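Local coordinates for protein SAM-dependent methyltransferase (Anabaena variabilis ATCC 29413, PDB 3GGD) that probably transfers methyl groups from S-adenosylmethionine to an unidentified acceptor, and binds the spent cofactor S-adenosyl-L-homocysteine, at residues P11-K25 with L186-I198. Residues are numbered along the deposited sequence; the frame is centred on the assembly and turned at random. Where two conformers were deposited one is given.
Sequences PDINVADAWEQYWNK and LLLVMEHGIRPGI. With SAH (S-adenosyl-L-homocysteine), chain E.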
ATOM      1  N   PRO A  11      10.892  -5.501 -14.923  1.00 88.24           N
ATOM      2  CA  PRO A  11      12.314  -5.605 -14.556  1.00 86.76           C
ATOM      3  C   PRO A  11      12.477  -6.463 -13.288  1.00 84.76           C
ATOM      4  O   PRO A  11      11.637  -6.393 -12.377  1.00 84.19           O
ATOM      5  CB  PRO A  11      12.738  -4.145 -14.294  1.00 86.94           C
ATOM      6  CG  PRO A  11      11.656  -3.292 -14.857  1.00 87.42           C
ATOM      7  CD  PRO A  11      10.393  -4.117 -14.807  1.00 88.51           C
ATOM      8  N   ASP A  12      13.524  -7.282 -13.253  1.00 82.52           N
ATOM      9  CA  ASP A  12      13.800  -8.132 -12.096  1.00 81.13           C
ATOM     10  C   ASP A  12      14.524  -7.261 -11.051  1.00 78.39           C
ATOM     11  O   ASP A  12      15.567  -6.697 -11.346  1.00 79.06           O
ATOM     12  CB  ASP A  12      14.653  -9.344 -12.517  1.00 81.56           C
ATOM     13  CG  ASP A  12      14.797 -10.392 -11.400  1.00 83.69           C
ATOM     14  OD1 ASP A  12      14.097 -10.296 -10.360  1.00 85.69           O
ATOM     15  OD2 ASP A  12      15.621 -11.323 -11.569  1.00 86.82           O
ATOM     16  N   ILE A  13      13.967  -7.124  -9.853  1.00 74.78           N
ATOM     17  CA  ILE A  13      14.552  -6.235  -8.858  1.00 72.19           C
ATOM     18  C   ILE A  13      14.658  -6.882  -7.491  1.00 69.46           C
ATOM     19  O   ILE A  13      14.010  -7.878  -7.203  1.00 68.22           O
ATOM     20  CB  ILE A  13      13.703  -4.934  -8.658  1.00 71.89           C
ATOM     21  CG1 ILE A  13      12.244  -5.284  -8.384  1.00 72.16           C
ATOM     22  CG2 ILE A  13      13.774  -4.041  -9.858  1.00 72.17           C
ATOM     23  CD1 ILE A  13      11.391  -4.071  -7.871  1.00 73.36           C
ATOM     24  N   ASN A  14      15.491  -6.278  -6.661  1.00 66.52           N
ATOM     25  CA  ASN A  14      15.491  -6.531  -5.250  1.00 64.48           C
ATOM     26  C   ASN A  14      14.523  -5.489  -4.715  1.00 62.74           C
ATOM     27  O   ASN A  14      14.821  -4.288  -4.731  1.00 61.27           O
ATOM     28  CB  ASN A  14      16.878  -6.343  -4.653  1.00 64.50           C
ATOM     29  CG  ASN A  14      16.899  -6.652  -3.182  1.00 65.86           C
ATOM     30  OD1 ASN A  14      16.213  -6.008  -2.382  1.00 63.01           O
ATOM     31  ND2 ASN A  14      17.681  -7.663  -2.810  1.00 67.21           N
ATOM     32  N   VAL A  15      13.353  -5.958  -4.273  1.00 60.44           N
ATOM     33  CA  VAL A  15      12.269  -5.087  -3.893  1.00 59.81           C
ATOM     34  C   VAL A  15      12.666  -4.122  -2.754  1.00 59.57           C
ATOM     35  O   VAL A  15      12.394  -2.913  -2.844  1.00 59.69           O
ATOM     36  CB  VAL A  15      10.996  -5.919  -3.530  1.00 60.18           C
ATOM     37  CG1 VAL A  15       9.892  -5.032  -2.857  1.00 57.11           C
ATOM     38  CG2 VAL A  15      10.470  -6.679  -4.778  1.00 58.83           C
ATOM     39  N   ALA A  16      13.294  -4.649  -1.693  1.00 59.17           N
ATOM     40  CA  ALA A  16      13.717  -3.833  -0.531  1.00 58.76           C
ATOM     41  C   ALA A  16      14.661  -2.719  -0.979  1.00 58.06           C
ATOM     42  O   ALA A  16      14.448  -1.557  -0.656  1.00 58.70           O
ATOM     43  CB  ALA A  16      14.394  -4.722   0.564  1.00 57.92           C
ATOM     44  N   ASP A  17      15.673  -3.088  -1.756  1.00 57.92           N
ATOM     45  CA  ASP A  17      16.654  -2.138  -2.267  1.00 58.51           C
ATOM     46  C   ASP A  17      16.059  -1.059  -3.172  1.00 58.78           C
ATOM     47  O   ASP A  17      16.391   0.135  -3.064  1.00 58.32           O
ATOM     48  CB  ASP A  17      17.738  -2.880  -3.043  1.00 58.98           C
ATOM     49  CG  ASP A  17      18.683  -3.692  -2.146  1.00 61.59           C
ATOM     50  OD1 ASP A  17      18.610  -3.595  -0.895  1.00 62.09           O
ATOM     51  OD2 ASP A  17      19.518  -4.420  -2.719  1.00 63.35           O
ATOM     52  N   ALA A  18      15.173  -1.476  -4.071  1.00 58.99           N
ATOM     53  CA  ALA A  18      14.587  -0.538  -5.042  1.00 58.48           C
ATOM     54  C   ALA A  18      13.779   0.546  -4.321  1.00 58.01           C
ATOM     55  O   ALA A  18      13.922   1.758  -4.600  1.00 58.17           O
ATOM     56  CB  ALA A  18      13.732  -1.300  -6.050  1.00 57.63           C
ATOM     57  N   TRP A  19      12.952   0.111  -3.372  1.00 58.03           N
ATOM     58  CA  TRP A  19      12.119   1.025  -2.608  1.00 58.54           C
ATOM     59  C   TRP A  19      12.909   1.962  -1.702  1.00 58.43           C
ATOM     60  O   TRP A  19      12.557   3.133  -1.574  1.00 58.54           O
ATOM     61  CB  TRP A  19      11.043   0.271  -1.813  1.00 58.23           C
ATOM     62  CG  TRP A  19       9.870  -0.088  -2.670  1.00 58.00           C
ATOM     63  CD1 TRP A  19       9.618  -1.302  -3.269  1.00 58.42           C
ATOM     64  CD2 TRP A  19       8.842   0.800  -3.110  1.00 55.79           C
ATOM     65  NE1 TRP A  19       8.471  -1.211  -4.036  1.00 59.20           N
ATOM     66  CE2 TRP A  19       7.967   0.057  -3.936  1.00 58.97           C
ATOM     67  CE3 TRP A  19       8.570   2.148  -2.879  1.00 57.27           C
ATOM     68  CZ2 TRP A  19       6.825   0.606  -4.503  1.00 59.28           C
ATOM     69  CZ3 TRP A  19       7.440   2.703  -3.445  1.00 58.04           C
ATOM     70  CH2 TRP A  19       6.583   1.939  -4.260  1.00 59.55           C
ATOM     71  N   GLU A  20      13.957   1.448  -1.058  1.00 58.38           N
ATOM     72  CA  GLU A  20      14.815   2.320  -0.278  1.00 58.19           C
ATOM     73  C   GLU A  20      15.532   3.321  -1.195  1.00 58.31           C
ATOM     74  O   GLU A  20      15.683   4.496  -0.826  1.00 58.03           O
ATOM     75  CB  GLU A  20      15.793   1.525   0.585  1.00 57.90           C
ATOM     76  CG  GLU A  20      16.906   2.372   1.275  1.00 58.67           C
ATOM     77  CD  GLU A  20      16.361   3.505   2.163  1.00 57.00           C
ATOM     78  OE1 GLU A  20      15.215   3.403   2.672  1.00 56.48           O
ATOM     79  OE2 GLU A  20      17.118   4.470   2.397  1.00 55.58           O
ATOM     80  N   GLN A  21      15.932   2.899  -2.393  1.00 57.52           N
ATOM     81  CA  GLN A  21      16.571   3.851  -3.321  1.00 58.62           C
ATOM     82  C   GLN A  21      15.581   4.976  -3.694  1.00 58.19           C
ATOM     83  O   GLN A  21      15.918   6.179  -3.649  1.00 57.41           O
ATOM     84  CB  GLN A  21      17.107   3.145  -4.556  1.00 58.45           C
ATOM     85  CG  GLN A  21      18.072   4.055  -5.356  1.00 62.65           C
ATOM     86  CD  GLN A  21      18.468   3.490  -6.741  1.00 61.85           C
ATOM     87  OE1 GLN A  21      17.596   3.061  -7.545  1.00 65.84           O
ATOM     88  NE2 GLN A  21      19.765   3.496  -7.019  1.00 57.96           N
ATOM     89  N   TYR A  22      14.328   4.589  -3.959  1.00 57.54           N
ATOM     90  CA  TYR A  22      13.305   5.572  -4.274  1.00 57.83           C
ATOM     91  C   TYR A  22      13.062   6.555  -3.124  1.00 57.62           C
ATOM     92  O   TYR A  22      13.040   7.771  -3.325  1.00 57.40           O
ATOM     93  CB  TYR A  22      11.979   4.892  -4.594  1.00 57.82           C
ATOM     94  CG  TYR A  22      10.831   5.872  -4.661  1.00 59.18           C
ATOM     95  CD1 TYR A  22      10.638   6.690  -5.801  1.00 58.31           C
ATOM     96  CD2 TYR A  22       9.960   6.016  -3.592  1.00 57.67           C
ATOM     97  CE1 TYR A  22       9.603   7.592  -5.879  1.00 58.35           C
ATOM     98  CE2 TYR A  22       8.900   6.937  -3.661  1.00 58.30           C
ATOM     99  CZ  TYR A  22       8.726   7.715  -4.796  1.00 59.17           C
ATOM    100  OH  TYR A  22       7.692   8.608  -4.853  1.00 58.59           O
ATOM    101  N   TRP A  23      12.876   6.010  -1.925  1.00 57.60           N
ATOM    102  CA  TRP A  23      12.557   6.835  -0.766  1.00 58.07           C
ATOM    103  C   TRP A  23      13.729   7.673  -0.355  1.00 57.08           C
ATOM    104  O   TRP A  23      13.560   8.827   0.022  1.00 57.25           O
ATOM    105  CB  TRP A  23      12.049   5.991   0.392  1.00 57.93           C
ATOM    106  CG  TRP A  23      10.597   5.632   0.302  1.00 58.99           C
ATOM    107  CD1 TRP A  23      10.061   4.367   0.230  1.00 59.21           C
ATOM    108  CD2 TRP A  23       9.475   6.535   0.314  1.00 58.71           C
ATOM    109  NE1 TRP A  23       8.701   4.436   0.212  1.00 58.90           N
ATOM    110  CE2 TRP A  23       8.312   5.753   0.249  1.00 57.65           C
ATOM    111  CE3 TRP A  23       9.353   7.931   0.383  1.00 58.68           C
ATOM    112  CZ2 TRP A  23       7.038   6.309   0.281  1.00 59.53           C
ATOM    113  CZ3 TRP A  23       8.074   8.499   0.379  1.00 59.59           C
ATOM    114  CH2 TRP A  23       6.936   7.693   0.337  1.00 58.02           C
ATOM    115  N   ASN A  24      14.933   7.139  -0.468  1.00 57.14           N
ATOM    116  CA  ASN A  24      16.087   7.974  -0.143  1.00 57.16           C
ATOM    117  C   ASN A  24      16.234   9.158  -1.138  1.00 57.12           C
ATOM    118  O   ASN A  24      16.581  10.286  -0.753  1.00 57.04           O
ATOM    119  CB  ASN A  24      17.372   7.184  -0.094  1.00 56.73           C
ATOM    120  CG  ASN A  24      18.497   7.970   0.593  1.00 58.53           C
ATOM    121  OD1 ASN A  24      19.432   8.393  -0.057  1.00 57.05           O
ATOM    122  ND2 ASN A  24      18.363   8.217   1.886  1.00 57.66           N
ATOM    123  N   LYS A  25      15.975   8.895  -2.412  1.00 57.40           N
ATOM    124  CA  LYS A  25      15.993   9.959  -3.405  1.00 57.48           C
ATOM    125  C   LYS A  25      14.924  10.993  -3.075  1.00 57.44           C
ATOM    126  O   LYS A  25      15.165  12.205  -3.164  1.00 58.04           O
ATOM    127  CB  LYS A  25      15.764   9.409  -4.810  1.00 58.20           C
ATOM    128  CG  LYS A  25      15.591  10.516  -5.818  1.00 59.40           C
ATOM    129  CD  LYS A  25      14.982  10.094  -7.074  1.00 60.77           C
ATOM    130  CE  LYS A  25      13.538   9.734  -6.970  1.00 59.78           C
ATOM    131  NZ  LYS A  25      13.347   8.888  -8.211  1.00 56.15           N
ATOM    132  N   LEU A 186       5.040   9.197 -11.869  1.00 56.21           N
ATOM    133  CA  LEU A 186       5.133   7.739 -12.037  1.00 56.00           C
ATOM    134  C   LEU A 186       6.543   7.412 -12.529  1.00 55.77           C
ATOM    135  O   LEU A 186       7.164   6.467 -12.072  1.00 57.26           O
ATOM    136  CB  LEU A 186       4.101   7.216 -13.024  1.00 55.07           C
ATOM    137  CG  LEU A 186       4.163   5.699 -13.365  1.00 56.84           C
ATOM    138  CD1 LEU A 186       4.008   4.798 -12.116  1.00 53.66           C
ATOM    139  CD2 LEU A 186       3.128   5.355 -14.428  1.00 53.93           C
ATOM    140  N   LEU A 187       7.048   8.208 -13.455  1.00 55.68           N
ATOM    141  CA  LEU A 187       8.399   7.996 -13.926  1.00 55.97           C
ATOM    142  C   LEU A 187       9.394   8.037 -12.752  1.00 56.56           C
ATOM    143  O   LEU A 187      10.379   7.271 -12.720  1.00 56.67           O
ATOM    144  CB  LEU A 187       8.738   8.989 -15.037  1.00 55.54           C
ATOM    145  CG  LEU A 187       8.049   8.734 -16.380  1.00 55.17           C
ATOM    146  CD1 LEU A 187       8.325   9.874 -17.396  1.00 50.57           C
ATOM    147  CD2 LEU A 187       8.459   7.333 -16.973  1.00 54.72           C
ATOM    148  N   LEU A 188       9.128   8.906 -11.770  1.00 57.24           N
ATOM    149  CA  LEU A 188       9.985   8.993 -10.583  1.00 57.51           C
ATOM    150  C   LEU A 188      10.126   7.690  -9.818  1.00 57.12           C
ATOM    151  O   LEU A 188      11.182   7.445  -9.209  1.00 56.83           O
ATOM    152  CB  LEU A 188       9.530  10.103  -9.611  1.00 57.27           C
ATOM    153  CG  LEU A 188       9.780  11.542 -10.091  1.00 57.54           C
ATOM    154  CD1 LEU A 188       9.200  12.571  -9.100  1.00 58.20           C
ATOM    155  CD2 LEU A 188      11.246  11.830 -10.380  1.00 56.43           C
ATOM    156  N   VAL A 189       9.077   6.864  -9.815  0.50 56.75           N
ATOM    157  CA  VAL A 189       9.149   5.564  -9.134  0.50 56.60           C
ATOM    158  C   VAL A 189       9.814   4.546 -10.063  0.50 56.92           C
ATOM    159  O   VAL A 189      10.683   3.783  -9.649  0.50 56.53           O
ATOM    160  CB  VAL A 189       7.740   4.980  -8.718  0.50 57.10           C
ATOM    161  CG1 VAL A 189       7.881   4.016  -7.500  0.50 52.65           C
ATOM    162  CG2 VAL A 189       6.736   6.089  -8.425  0.50 57.46           C
HETATM  163  N   MSE A 190       9.387   4.533 -11.320  1.00 56.64           N
HETATM  164  CA  MSE A 190       9.885   3.550 -12.311  1.00 57.81           C
HETATM  165  C   MSE A 190      11.370   3.660 -12.582  1.00 57.51           C
HETATM  166  O   MSE A 190      12.024   2.724 -13.032  1.00 56.30           O
HETATM  167  CB  MSE A 190       9.117   3.699 -13.625  1.00 56.91           C
HETATM  168  CG  MSE A 190       7.614   3.358 -13.456  1.00 58.06           C
HETATM  169 SE   MSE A 190       6.642   3.715 -15.151  0.75 63.82          SE
HETATM  170  CE  MSE A 190       7.789   2.959 -16.550  1.00 56.71           C
ATOM    171  N   GLU A 191      11.909   4.831 -12.310  1.00 58.36           N
ATOM    172  CA  GLU A 191      13.350   5.068 -12.383  1.00 59.27           C
ATOM    173  C   GLU A 191      14.099   3.990 -11.595  1.00 58.35           C
ATOM    174  O   GLU A 191      15.217   3.658 -11.909  1.00 56.91           O
ATOM    175  CB  GLU A 191      13.580   6.487 -11.825  1.00 60.55           C
ATOM    176  CG  GLU A 191      14.837   7.089 -12.038  1.00 65.95           C
ATOM    177  CD  GLU A 191      15.168   7.310 -13.517  1.00 71.51           C
ATOM    178  OE1 GLU A 191      14.353   7.945 -14.235  1.00 77.18           O
ATOM    179  OE2 GLU A 191      16.273   6.877 -13.948  1.00 72.73           O
ATOM    180  N   HIS A 192      13.466   3.415 -10.576  1.00 58.36           N
ATOM    181  CA  HIS A 192      14.110   2.426  -9.705  1.00 58.61           C
ATOM    182  C   HIS A 192      13.794   0.974 -10.054  1.00 58.63           C
ATOM    183  O   HIS A 192      14.151   0.069  -9.306  1.00 59.47           O
ATOM    184  CB  HIS A 192      13.776   2.762  -8.239  1.00 58.36           C
ATOM    185  CG  HIS A 192      14.211   4.155  -7.879  1.00 59.19           C
ATOM    186  ND1 HIS A 192      15.530   4.467  -7.633  1.00 55.50           N
ATOM    187  CD2 HIS A 192      13.541   5.333  -7.891  1.00 57.50           C
ATOM    188  CE1 HIS A 192      15.647   5.771  -7.462  1.00 57.48           C
ATOM    189  NE2 HIS A 192      14.460   6.327  -7.624  1.00 55.70           N
ATOM    190  N   GLY A 193      13.159   0.752 -11.201  1.00 58.61           N
ATOM    191  CA  GLY A 193      12.783  -0.610 -11.620  1.00 58.84           C
ATOM    192  C   GLY A 193      11.422  -1.068 -11.065  1.00 58.98           C
ATOM    193  O   GLY A 193      10.931  -2.143 -11.422  1.00 59.74           O
ATOM    194  N   ILE A 194      10.811  -0.259 -10.208  1.00 58.16           N
ATOM    195  CA  ILE A 194       9.467  -0.535  -9.659  1.00 57.98           C
ATOM    196  C   ILE A 194       8.431  -0.290 -10.753  1.00 58.69           C
ATOM    197  O   ILE A 194       8.597   0.627 -11.589  1.00 58.31           O
ATOM    198  CB  ILE A 194       9.174   0.387  -8.445  1.00 58.02           C
ATOM    199  CG1 ILE A 194      10.187   0.093  -7.306  1.00 58.78           C
ATOM    200  CG2 ILE A 194       7.706   0.259  -7.946  1.00 56.93           C
ATOM    201  CD1 ILE A 194      10.441   1.265  -6.326  1.00 57.42           C
ATOM    202  N   ARG A 195       7.400  -1.142 -10.782  1.00 58.84           N
ATOM    203  CA  ARG A 195       6.328  -1.050 -11.776  1.00 58.87           C
ATOM    204  C   ARG A 195       4.985  -1.217 -11.099  1.00 59.57           C
ATOM    205  O   ARG A 195       4.845  -2.008 -10.173  1.00 60.02           O
ATOM    206  CB  ARG A 195       6.442  -2.131 -12.844  1.00 58.98           C
ATOM    207  CG  ARG A 195       7.705  -2.059 -13.684  1.00 58.46           C
ATOM    208  CD  ARG A 195       7.658  -0.869 -14.624  1.00 58.82           C
ATOM    209  NE  ARG A 195       8.865  -0.754 -15.465  1.00 59.08           N
ATOM    210  CZ  ARG A 195       9.973  -0.086 -15.149  1.00 58.09           C
ATOM    211  NH1 ARG A 195      10.103   0.564 -14.002  1.00 57.32           N
ATOM    212  NH2 ARG A 195      10.955  -0.060 -16.001  1.00 58.90           N
ATOM    213  N   PRO A 196       3.984  -0.478 -11.572  1.00 59.46           N
ATOM    214  CA  PRO A 196       2.640  -0.697 -11.063  1.00 59.43           C
ATOM    215  C   PRO A 196       2.157  -2.022 -11.619  1.00 59.30           C
ATOM    216  O   PRO A 196       2.595  -2.436 -12.699  1.00 58.77           O
ATOM    217  CB  PRO A 196       1.835   0.463 -11.670  1.00 59.18           C
ATOM    218  CG  PRO A 196       2.534   0.773 -12.929  1.00 59.62           C
ATOM    219  CD  PRO A 196       4.009   0.508 -12.665  1.00 60.11           C
ATOM    220  N   GLY A 197       1.239  -2.661 -10.901  1.00 59.47           N
ATOM    221  CA  GLY A 197       0.646  -3.907 -11.358  1.00 60.32           C
ATOM    222  C   GLY A 197      -0.834  -3.952 -11.040  1.00 60.47           C
ATOM    223  O   GLY A 197      -1.474  -2.907 -10.837  1.00 59.35           O
ATOM    224  N   ILE A 198      -1.359  -5.181 -10.974  0.50 60.76           N
ATOM    225  CA  ILE A 198      -2.807  -5.469 -10.856  0.50 60.98           C
ATOM    226  C   ILE A 198      -3.099  -6.422  -9.680  0.50 61.57           C
ATOM    227  O   ILE A 198      -2.455  -7.457  -9.589  0.50 61.21           O
ATOM    228  CB  ILE A 198      -3.292  -6.167 -12.168  0.50 60.99           C
ATOM    229  CG1 ILE A 198      -2.977  -5.311 -13.414  0.50 60.68           C
ATOM    230  CG2 ILE A 198      -4.803  -6.500 -12.121  0.50 60.60           C
ATOM    231  CD1 ILE A 198      -2.909  -6.121 -14.734  0.50 61.16           C
TER
HETATM  232  N   SAH E 248       0.582   2.998   1.948  1.00 47.95           N
HETATM  233  CA  SAH E 248       1.389   4.199   1.608  1.00 49.38           C
HETATM  234  CB  SAH E 248       2.527   3.917   0.604  1.00 49.33           C
HETATM  235  CG  SAH E 248       2.189   3.282  -0.758  1.00 48.24           C
HETATM  236  SD  SAH E 248       3.624   3.116  -1.836  1.00 40.72           S
HETATM  237  C   SAH E 248       0.519   5.329   1.077  1.00 49.97           C
HETATM  238  O   SAH E 248       0.933   6.515   1.116  1.00 50.80           O
HETATM  239  OXT SAH E 248      -0.582   5.089   0.583  1.00 48.90           O
HETATM  240  C5' SAH E 248       4.095   1.441  -1.509  1.00 48.21           C
HETATM  241  C4' SAH E 248       4.882   1.286  -0.175  1.00 48.86           C
HETATM  242  O4' SAH E 248       5.205  -0.108   0.042  1.00 48.08           O
HETATM  243  C3' SAH E 248       6.235   2.015  -0.083  1.00 46.81           C
HETATM  244  O3' SAH E 248       6.335   2.836   1.067  1.00 47.64           O
HETATM  245  C2' SAH E 248       7.265   0.895   0.012  1.00 47.91           C
HETATM  246  O2' SAH E 248       8.511   1.233   0.656  1.00 47.29           O
HETATM  247  C1' SAH E 248       6.469  -0.209   0.682  1.00 48.00           C
HETATM  248  N9  SAH E 248       7.042  -1.548   0.502  1.00 47.52           N
HETATM  249  C8  SAH E 248       7.544  -2.029  -0.668  1.00 48.12           C
HETATM  250  N7  SAH E 248       7.961  -3.295  -0.502  1.00 47.45           N
HETATM  251  C5  SAH E 248       7.730  -3.617   0.807  1.00 47.55           C
HETATM  252  C6  SAH E 248       8.001  -4.786   1.636  1.00 48.56           C
HETATM  253  N6  SAH E 248       8.609  -5.826   1.018  1.00 48.57           N
HETATM  254  N1  SAH E 248       7.680  -4.779   2.938  1.00 47.31           N
HETATM  255  C2  SAH E 248       7.098  -3.672   3.500  1.00 48.68           C
HETATM  256  N3  SAH E 248       6.851  -2.575   2.784  1.00 46.69           N
HETATM  257  C4  SAH E 248       7.159  -2.479   1.476  1.00 45.85           C
HETATM  258  O   HOH W   1       9.456  -4.685 -11.062  1.00 80.16           O
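The indole of Trp19 lies between Ile194 and the cofactor product. Over one face, Ile194 CD1 makes a CH-pi contact, 3.6 Å from the centroid of the five-membered ring and 13° off its normal. Over the opposite face lie the ribose of S-adenosyl-L-homocysteine, through C2' and C3', and the C8 edge of its adenine, with Trp19 CD1 3.4 Å from C8. Trp19 CG sits beside the backbone N (chi1 -81°), which swings the indole back toward Ile194 although its CB points away. With an alanine in place of Trp19, Ile194 CD1 would probably lose the ring it packs on, and the ligand its cover on this side.

The His192 ring has Tyr22 CA over one face. Its two nitrogens are gripped in the ring plane. ND1 donates a nearly straight bond (168°) to Gln21 OE1, from above the amide plane; its 2.5 Å length is unusually short and doubtful. Lys25 NZ donates to His192 NE2 at 2.9 Å and to Leu188 O at 2.8 Å, the latter on a lone pair. Leu188 O and His192 CD2 lie at the edge of the Tyr22 ring. Pro11 CG lies over one face of the Arg195 guanidinium, 3.5 Å from NH2, and Met190 CE over the opposite one. At the edge, Met190 O accepts from Arg195 NH1.

Trp23 NE1 binds ligand O3' at 3.0 Å. The contact thus joins helix 15-29 to the end of helix 184-190, the type I turn from Met190 to Gly193 and the chain that follows. It lines one side of the S-adenosyl-L-homocysteine pocket, consistent with the Rossmann-like class I methyltransferase fold.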